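Local coordinates for protein putative fimbrial subunit (Corynebacterium diphtheriae, PDB 4HSQ) that probably builds the shaft of a pilus as its major pilin, from covalently linked copies, this two-domain piece containing an internal isopeptide bond, at residues K5-N16 and A20-W32. Sequence-based numbering, arbitrary orientation.
Sequences KTEKTVKDADQN and AYTYTIKADAPTW
Lys8 and Tyr23 meet on the buried face of an antiparallel beta hairpin, a worked example of a strand pair with one packed and one wet side. The extended Lys8 chain, with CG anti to the backbone N (chi1 -176°), lays CE 3.3 Å from Tyr23 CD1 and sets NZ over the ring face, 3.9 Å from the Tyr23 ring centroid. That nitrogen is an amide rather than an ammonium: it is joined to Asn120 CG in the Lys-Asn isopeptide bond, and Asp45 accepts its hydrogen bond. Val10 CG2 presses obliquely on the same ring, 3.4 Å from Tyr23 CE1, and also touches Tyr21, whose OH is hydrogen-bonded to Tyr23 OH at 2.9 Å. Asp12 CB lies over a face of Tyr21 as a CH-pi contact. The opposite face is polar and looser: Thr9 OG1 rests 3.4 Å from Thr24 CB, a water links that hydroxyl to Thr24 O, and the ends of Lys11 and Lys26 turn away, toward Asp212 and Ser102. Paired backbone bonds join Glu7 to Lys26, Thr9 to Thr24 and Lys11 to Thr22. Strand 7-11 edges its sheet; strand 20-28 also pairs antiparallel with strand 100-109, while strands 117-127 and 142-155 pack against the Tyr23 side.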
ATOM      1  N   LYS A   5      19.332   2.061 -16.816  1.00 41.23           N
ATOM      2  CA  LYS A   5      18.162   2.928 -16.896  1.00 40.09           C
ATOM      3  C   LYS A   5      17.700   3.346 -15.477  1.00 39.99           C
ATOM      4  O   LYS A   5      18.115   2.730 -14.482  1.00 41.04           O
ATOM      5  CB  LYS A   5      17.021   2.270 -17.710  1.00 43.42           C
ATOM      6  CG  LYS A   5      16.227   1.169 -16.997  1.00 62.54           C
ATOM      7  CD  LYS A   5      14.791   1.099 -17.529  1.00 75.94           C
ATOM      8  CE  LYS A   5      13.937   0.090 -16.794  1.00 86.83           C
ATOM      9  NZ  LYS A   5      12.542   0.059 -17.317  1.00 91.64           N
ATOM     10  N   THR A   6      16.876   4.408 -15.400  1.00 30.45           N
ATOM     11  CA  THR A   6      16.347   4.982 -14.149  1.00 27.88           C
ATOM     12  C   THR A   6      15.027   4.282 -13.864  1.00 26.30           C
ATOM     13  O   THR A   6      14.084   4.420 -14.635  1.00 25.94           O
ATOM     14  CB  THR A   6      16.221   6.497 -14.306  1.00 33.14           C
ATOM     15  OG1 THR A   6      17.371   6.972 -15.003  1.00 39.55           O
ATOM     16  CG2 THR A   6      16.112   7.199 -13.005  1.00 29.88           C
ATOM     17  N   GLU A   7      14.975   3.489 -12.788  1.00 19.15           N
ATOM     18  CA  GLU A   7      13.817   2.650 -12.536  1.00 17.01           C
ATOM     19  C   GLU A   7      13.330   2.752 -11.115  1.00 20.22           C
ATOM     20  O   GLU A   7      14.135   2.841 -10.183  1.00 20.78           O
ATOM     21  CB  GLU A   7      14.201   1.187 -12.821  1.00 17.66           C
ATOM     22  CG  GLU A   7      13.034   0.200 -12.776  1.00 33.67           C
ATOM     23  CD  GLU A   7      13.293  -1.232 -13.215  1.00 56.01           C
ATOM     24  OE1 GLU A   7      14.468  -1.589 -13.466  1.00 52.95           O
ATOM     25  OE2 GLU A   7      12.311  -2.003 -13.301  1.00 41.60           O
ATOM     26  N   LYS A   8      12.014   2.694 -10.965  1.00 15.86           N
ATOM     27  CA  LYS A   8      11.343   2.625  -9.667  1.00 15.18           C
ATOM     28  C   LYS A   8      10.572   1.301  -9.596  1.00 16.86           C
ATOM     29  O   LYS A   8       9.911   0.914 -10.566  1.00 13.68           O
ATOM     30  CB  LYS A   8      10.407   3.823  -9.448  1.00 16.07           C
ATOM     31  CG  LYS A   8       9.761   3.838  -8.044  1.00 13.45           C
ATOM     32  CD  LYS A   8       9.064   5.175  -7.734  1.00 15.06           C
ATOM     33  CE  LYS A   8       8.373   5.029  -6.410  1.00 17.52           C
ATOM     34  NZ  LYS A   8       7.924   6.315  -5.806  1.00 14.41           N
ATOM     35  N   THR A   9      10.606   0.655  -8.420  1.00 13.43           N
ATOM     36  CA  THR A   9       9.852  -0.558  -8.160  1.00 13.50           C
ATOM     37  C   THR A   9       9.137  -0.375  -6.827  1.00 16.63           C
ATOM     38  O   THR A   9       9.524   0.463  -6.018  1.00 16.15           O
ATOM     39  CB  THR A   9      10.744  -1.822  -8.166  1.00 17.55           C
ATOM     40  OG1 THR A   9      11.805  -1.631  -7.241  1.00 18.85           O
ATOM     41  CG2 THR A   9      11.316  -2.159  -9.566  1.00 18.61           C
ATOM     42  N   VAL A  10       8.102  -1.168  -6.606  1.00 14.15           N
ATOM     43  CA  VAL A  10       7.338  -1.132  -5.364  1.00 12.20           C
ATOM     44  C   VAL A  10       7.137  -2.556  -4.901  1.00 15.19           C
ATOM     45  O   VAL A  10       6.850  -3.445  -5.702  1.00 14.08           O
ATOM     46  CB  VAL A  10       5.986  -0.376  -5.483  1.00 14.68           C
ATOM     47  CG1 VAL A  10       5.054  -1.001  -6.542  1.00 14.23           C
ATOM     48  CG2 VAL A  10       5.268  -0.296  -4.122  1.00 13.41           C
ATOM     49  N   LYS A  11       7.363  -2.774  -3.613  1.00 11.65           N
ATOM     50  CA  LYS A  11       7.101  -4.054  -2.993  1.00 10.57           C
ATOM     51  C   LYS A  11       6.000  -3.810  -1.979  1.00 13.72           C
ATOM     52  O   LYS A  11       6.262  -3.243  -0.929  1.00 11.98           O
ATOM     53  CB  LYS A  11       8.359  -4.643  -2.330  1.00 11.24           C
ATOM     54  CG  LYS A  11       8.117  -6.084  -1.926  1.00 15.38           C
ATOM     55  CD  LYS A  11       8.260  -6.995  -3.173  1.00 25.18           C
ATOM     56  CE  LYS A  11       7.894  -8.437  -2.909  1.00 30.44           C
ATOM     57  NZ  LYS A  11       6.481  -8.586  -2.415  1.00 26.01           N
ATOM     58  N   ASP A  12       4.767  -4.172  -2.332  1.00 13.05           N
ATOM     59  CA  ASP A  12       3.594  -3.891  -1.505  1.00 12.29           C
ATOM     60  C   ASP A  12       2.647  -5.091  -1.342  1.00 14.62           C
ATOM     61  O   ASP A  12       1.616  -4.928  -0.683  1.00 12.03           O
ATOM     62  CB  ASP A  12       2.797  -2.724  -2.144  1.00 12.50           C
ATOM     63  CG  ASP A  12       2.317  -2.962  -3.585  1.00 15.30           C
ATOM     64  OD1 ASP A  12       1.991  -4.114  -3.929  1.00 13.55           O
ATOM     65  OD2 ASP A  12       2.249  -1.994  -4.349  1.00 15.75           O
ATOM     66  N   ALA A  13       2.942  -6.265  -1.954  1.00 14.42           N
ATOM     67  CA  ALA A  13       2.002  -7.412  -1.872  1.00 14.68           C
ATOM     68  C   ALA A  13       1.565  -7.710  -0.435  1.00 17.13           C
ATOM     69  O   ALA A  13       2.382  -7.761   0.498  1.00 15.89           O
ATOM     70  CB  ALA A  13       2.582  -8.670  -2.512  1.00 15.61           C
ATOM     71  N   ASP A  14       0.252  -7.809  -0.271  1.00 14.68           N
ATOM     72  CA  ASP A  14      -0.486  -8.110   0.959  1.00 14.43           C
ATOM     73  C   ASP A  14      -0.372  -7.027   2.030  1.00 17.54           C
ATOM     74  O   ASP A  14      -0.870  -7.215   3.131  1.00 18.55           O
ATOM     75  CB  ASP A  14      -0.050  -9.471   1.548  1.00 17.07           C
ATOM     76  CG  ASP A  14      -0.204 -10.644   0.586  1.00 24.96           C
ATOM     77  OD1 ASP A  14      -1.303 -10.799  -0.005  1.00 24.01           O
ATOM     78  OD2 ASP A  14       0.769 -11.381   0.403  1.00 33.79           O
ATOM     79  N   GLN A  15       0.198  -5.880   1.717  1.00 11.69           N
ATOM     80  CA  GLN A  15       0.335  -4.832   2.734  1.00 10.75           C
ATOM     81  C   GLN A  15      -0.893  -3.952   2.656  1.00 13.85           C
ATOM     82  O   GLN A  15      -1.151  -3.329   1.628  1.00 13.24           O
ATOM     83  CB  GLN A  15       1.647  -4.034   2.528  1.00 11.29           C
ATOM     84  CG  GLN A  15       2.930  -4.929   2.578  1.00 14.27           C
ATOM     85  CD  GLN A  15       2.868  -5.930   3.728  1.00 22.65           C
ATOM     86  OE1 GLN A  15       2.739  -5.566   4.886  1.00 18.08           O
ATOM     87  NE2 GLN A  15       2.839  -7.210   3.420  1.00 23.38           N
ATOM     88  N   ASN A  16      -1.669  -3.913   3.741  1.00 10.10           N
ATOM     89  CA  ASN A  16      -2.900  -3.143   3.756  1.00 10.38           C
ATOM     90  C   ASN A  16      -2.642  -1.699   4.258  1.00 12.78           C
ATOM     91  O   ASN A  16      -1.494  -1.266   4.356  1.00 12.66           O
ATOM     92  CB  ASN A  16      -3.934  -3.906   4.598  1.00 12.00           C
ATOM     93  CG  ASN A  16      -4.233  -5.259   3.956  1.00 15.73           C
ATOM     94  OD1 ASN A  16      -4.487  -5.377   2.751  1.00 10.86           O
ATOM     95  ND2 ASN A  16      -4.197  -6.315   4.718  1.00 11.25           N
ATOM     96  N   ALA A  20       3.616  -1.286   6.620  1.00 13.29           N
ATOM     97  CA  ALA A  20       4.806  -0.743   5.954  1.00 14.09           C
ATOM     98  C   ALA A  20       5.070  -1.437   4.630  1.00 15.15           C
ATOM     99  O   ALA A  20       4.957  -2.667   4.538  1.00 14.00           O
ATOM    100  CB  ALA A  20       6.020  -0.894   6.854  1.00 15.67           C
ATOM    101  N   TYR A  21       5.452  -0.665   3.610  1.00 11.78           N
ATOM    102  CA  TYR A  21       5.865  -1.273   2.336  1.00 11.26           C
ATOM    103  C   TYR A  21       6.998  -0.440   1.776  1.00 14.76           C
ATOM    104  O   TYR A  21       7.309   0.605   2.342  1.00 13.39           O
ATOM    105  CB  TYR A  21       4.715  -1.504   1.355  1.00 11.28           C
ATOM    106  CG  TYR A  21       4.112  -0.277   0.711  1.00 12.91           C
ATOM    107  CD1 TYR A  21       4.626   0.230  -0.484  1.00 13.88           C
ATOM    108  CD2 TYR A  21       2.961   0.308   1.226  1.00 12.76           C
ATOM    109  CE1 TYR A  21       4.033   1.316  -1.123  1.00 14.43           C
ATOM    110  CE2 TYR A  21       2.364   1.405   0.600  1.00 12.81           C
ATOM    111  CZ  TYR A  21       2.902   1.899  -0.577  1.00 19.23           C
ATOM    112  OH  TYR A  21       2.344   2.981  -1.213  1.00 17.08           O
ATOM    113  N   THR A  22       7.646  -0.917   0.721  1.00 11.00           N
ATOM    114  CA  THR A  22       8.818  -0.221   0.242  1.00 10.24           C
ATOM    115  C   THR A  22       8.778   0.126  -1.215  1.00 14.18           C
ATOM    116  O   THR A  22       8.060  -0.496  -2.008  1.00 13.76           O
ATOM    117  CB  THR A  22      10.119  -1.059   0.504  1.00 14.14           C
ATOM    118  OG1 THR A  22      10.049  -2.317  -0.169  1.00 16.30           O
ATOM    119  CG2 THR A  22      10.420  -1.269   1.998  1.00 13.88           C
ATOM    120  N   TYR A  23       9.529   1.186  -1.537  1.00 10.99           N
ATOM    121  CA  TYR A  23       9.863   1.605  -2.881  1.00 11.42           C
ATOM    122  C   TYR A  23      11.332   1.425  -3.070  1.00 14.02           C
ATOM    123  O   TYR A  23      12.101   1.679  -2.136  1.00 13.81           O
ATOM    124  CB  TYR A  23       9.502   3.067  -3.167  1.00 12.50           C
ATOM    125  CG  TYR A  23       8.013   3.303  -3.213  1.00 11.85           C
ATOM    126  CD1 TYR A  23       7.235   2.785  -4.249  1.00 12.28           C
ATOM    127  CD2 TYR A  23       7.390   4.115  -2.271  1.00 11.76           C
ATOM    128  CE1 TYR A  23       5.863   3.047  -4.325  1.00 11.31           C
ATOM    129  CE2 TYR A  23       6.015   4.361  -2.323  1.00 11.76           C
ATOM    130  CZ  TYR A  23       5.265   3.838  -3.358  1.00 13.46           C
ATOM    131  OH  TYR A  23       3.922   4.086  -3.401  1.00 14.50           O
ATOM    132  N   THR A  24      11.743   1.103  -4.298  1.00 11.87           N
ATOM    133  CA  THR A  24      13.168   1.045  -4.609  1.00 11.27           C
ATOM    134  C   THR A  24      13.410   1.887  -5.866  1.00 16.27           C
ATOM    135  O   THR A  24      12.651   1.782  -6.836  1.00 17.37           O
ATOM    136  CB  THR A  24      13.697  -0.408  -4.752  1.00 16.58           C
ATOM    137  OG1 THR A  24      13.641  -1.033  -3.460  1.00 15.60           O
ATOM    138  CG2 THR A  24      15.168  -0.442  -5.249  1.00 13.23           C
ATOM    139  N   ILE A  25      14.454   2.718  -5.828  1.00 12.36           N
ATOM    140  CA  ILE A  25      14.845   3.576  -6.962  1.00 12.65           C
ATOM    141  C   ILE A  25      16.238   3.154  -7.366  1.00 18.63           C
ATOM    142  O   ILE A  25      17.164   3.163  -6.539  1.00 18.01           O
ATOM    143  CB  ILE A  25      14.747   5.094  -6.644  1.00 15.18           C
ATOM    144  CG1 ILE A  25      13.302   5.469  -6.174  1.00 16.38           C
ATOM    145  CG2 ILE A  25      15.164   5.941  -7.888  1.00 16.06           C
ATOM    146  CD1 ILE A  25      13.303   6.688  -5.248  1.00 20.79           C
ATOM    147  N   LYS A  26      16.383   2.777  -8.637  1.00 17.95           N
ATOM    148  CA  LYS A  26      17.668   2.333  -9.196  1.00 18.25           C
ATOM    149  C   LYS A  26      18.034   3.230 -10.363  1.00 23.86           C
ATOM    150  O   LYS A  26      17.175   3.601 -11.186  1.00 22.81           O
ATOM    151  CB  LYS A  26      17.624   0.856  -9.628  1.00 20.30           C
ATOM    152  CG  LYS A  26      17.503  -0.098  -8.432  1.00 33.32           C
ATOM    153  CD  LYS A  26      17.894  -1.536  -8.758  1.00 39.99           C
ATOM    154  CE  LYS A  26      17.521  -2.507  -7.648  1.00 45.91           C
ATOM    155  NZ  LYS A  26      18.366  -2.352  -6.421  1.00 41.30           N
ATOM    156  N   ALA A  27      19.303   3.611 -10.412  1.00 20.79           N
ATOM    157  CA  ALA A  27      19.796   4.503 -11.451  1.00 22.24           C
ATOM    158  C   ALA A  27      21.287   4.347 -11.605  1.00 27.13           C
ATOM    159  O   ALA A  27      21.984   4.103 -10.623  1.00 27.52           O
ATOM    160  CB  ALA A  27      19.468   5.947 -11.088  1.00 23.25           C
ATOM    161  N   ASP A  28      21.792   4.552 -12.814  1.00 23.53           N
ATOM    162  CA  ASP A  28      23.219   4.494 -13.012  1.00 24.49           C
ATOM    163  C   ASP A  28      23.844   5.824 -12.668  1.00 29.25           C
ATOM    164  O   ASP A  28      23.315   6.874 -13.033  1.00 29.04           O
ATOM    165  CB  ASP A  28      23.565   4.116 -14.461  1.00 28.20           C
ATOM    166  CG  ASP A  28      23.077   2.740 -14.859  1.00 44.58           C
ATOM    167  OD1 ASP A  28      23.434   1.763 -14.168  1.00 46.54           O
ATOM    168  OD2 ASP A  28      22.333   2.642 -15.856  1.00 52.62           O
ATOM    169  N   ALA A  29      24.973   5.782 -11.954  1.00 25.35           N
ATOM    170  CA  ALA A  29      25.741   6.977 -11.708  1.00 24.54           C
ATOM    171  C   ALA A  29      26.455   7.316 -13.026  1.00 29.16           C
ATOM    172  O   ALA A  29      26.646   6.405 -13.854  1.00 24.74           O
ATOM    173  CB  ALA A  29      26.751   6.729 -10.598  1.00 25.51           C
ATOM    174  N   PRO A  30      26.846   8.585 -13.282  1.00 27.07           N
ATOM    175  CA  PRO A  30      27.622   8.849 -14.502  1.00 27.86           C
ATOM    176  C   PRO A  30      29.031   8.224 -14.397  1.00 32.71           C
ATOM    177  O   PRO A  30      29.387   7.617 -13.368  1.00 31.89           O
ATOM    178  CB  PRO A  30      27.664  10.382 -14.555  1.00 29.31           C
ATOM    179  CG  PRO A  30      27.638  10.795 -13.102  1.00 33.10           C
ATOM    180  CD  PRO A  30      26.723   9.797 -12.439  1.00 28.46           C
ATOM    181  N   THR A  31      29.832   8.356 -15.461  1.00 30.02           N
ATOM    182  CA  THR A  31      31.210   7.864 -15.477  1.00 30.14           C
ATOM    183  C   THR A  31      32.176   9.055 -15.429  1.00 34.12           C
ATOM    184  O   THR A  31      31.825  10.145 -15.868  1.00 33.26           O
ATOM    185  CB  THR A  31      31.480   6.974 -16.703  1.00 40.36           C
ATOM    186  OG1 THR A  31      31.193   7.721 -17.885  1.00 39.95           O
ATOM    187  CG2 THR A  31      30.688   5.646 -16.674  1.00 36.15           C
ATOM    188  N   TRP A  32      33.388   8.844 -14.888  1.00 31.82           N
ATOM    189  CA  TRP A  32      34.415   9.887 -14.785  1.00 30.90           C
ATOM    190  C   TRP A  32      35.792   9.273 -14.609  1.00 36.23           C
ATOM    191  O   TRP A  32      35.924   8.159 -14.065  1.00 34.97           O
ATOM    192  CB  TRP A  32      34.116  10.888 -13.638  1.00 28.17           C
ATOM    193  CG  TRP A  32      34.160  10.296 -12.263  1.00 28.40           C
ATOM    194  CD1 TRP A  32      35.236  10.233 -11.428  1.00 30.98           C
ATOM    195  CD2 TRP A  32      33.070   9.684 -11.563  1.00 28.28           C
ATOM    196  NE1 TRP A  32      34.884   9.640 -10.239  1.00 30.17           N
ATOM    197  CE2 TRP A  32      33.561   9.272 -10.302  1.00 32.06           C
ATOM    198  CE3 TRP A  32      31.726   9.435 -11.881  1.00 29.37           C
ATOM    199  CZ2 TRP A  32      32.749   8.646  -9.351  1.00 30.76           C
ATOM    200  CZ3 TRP A  32      30.922   8.816 -10.933  1.00 30.83           C
ATOM    201  CH2 TRP A  32      31.435   8.430  -9.688  1.00 31.63           C
TER
HETATM  202  O   HOH W   1      20.019   5.448 -14.820  1.00 45.40           O
HETATM  203  O   HOH W   2      13.982  -0.122  -8.816  1.00 36.11           O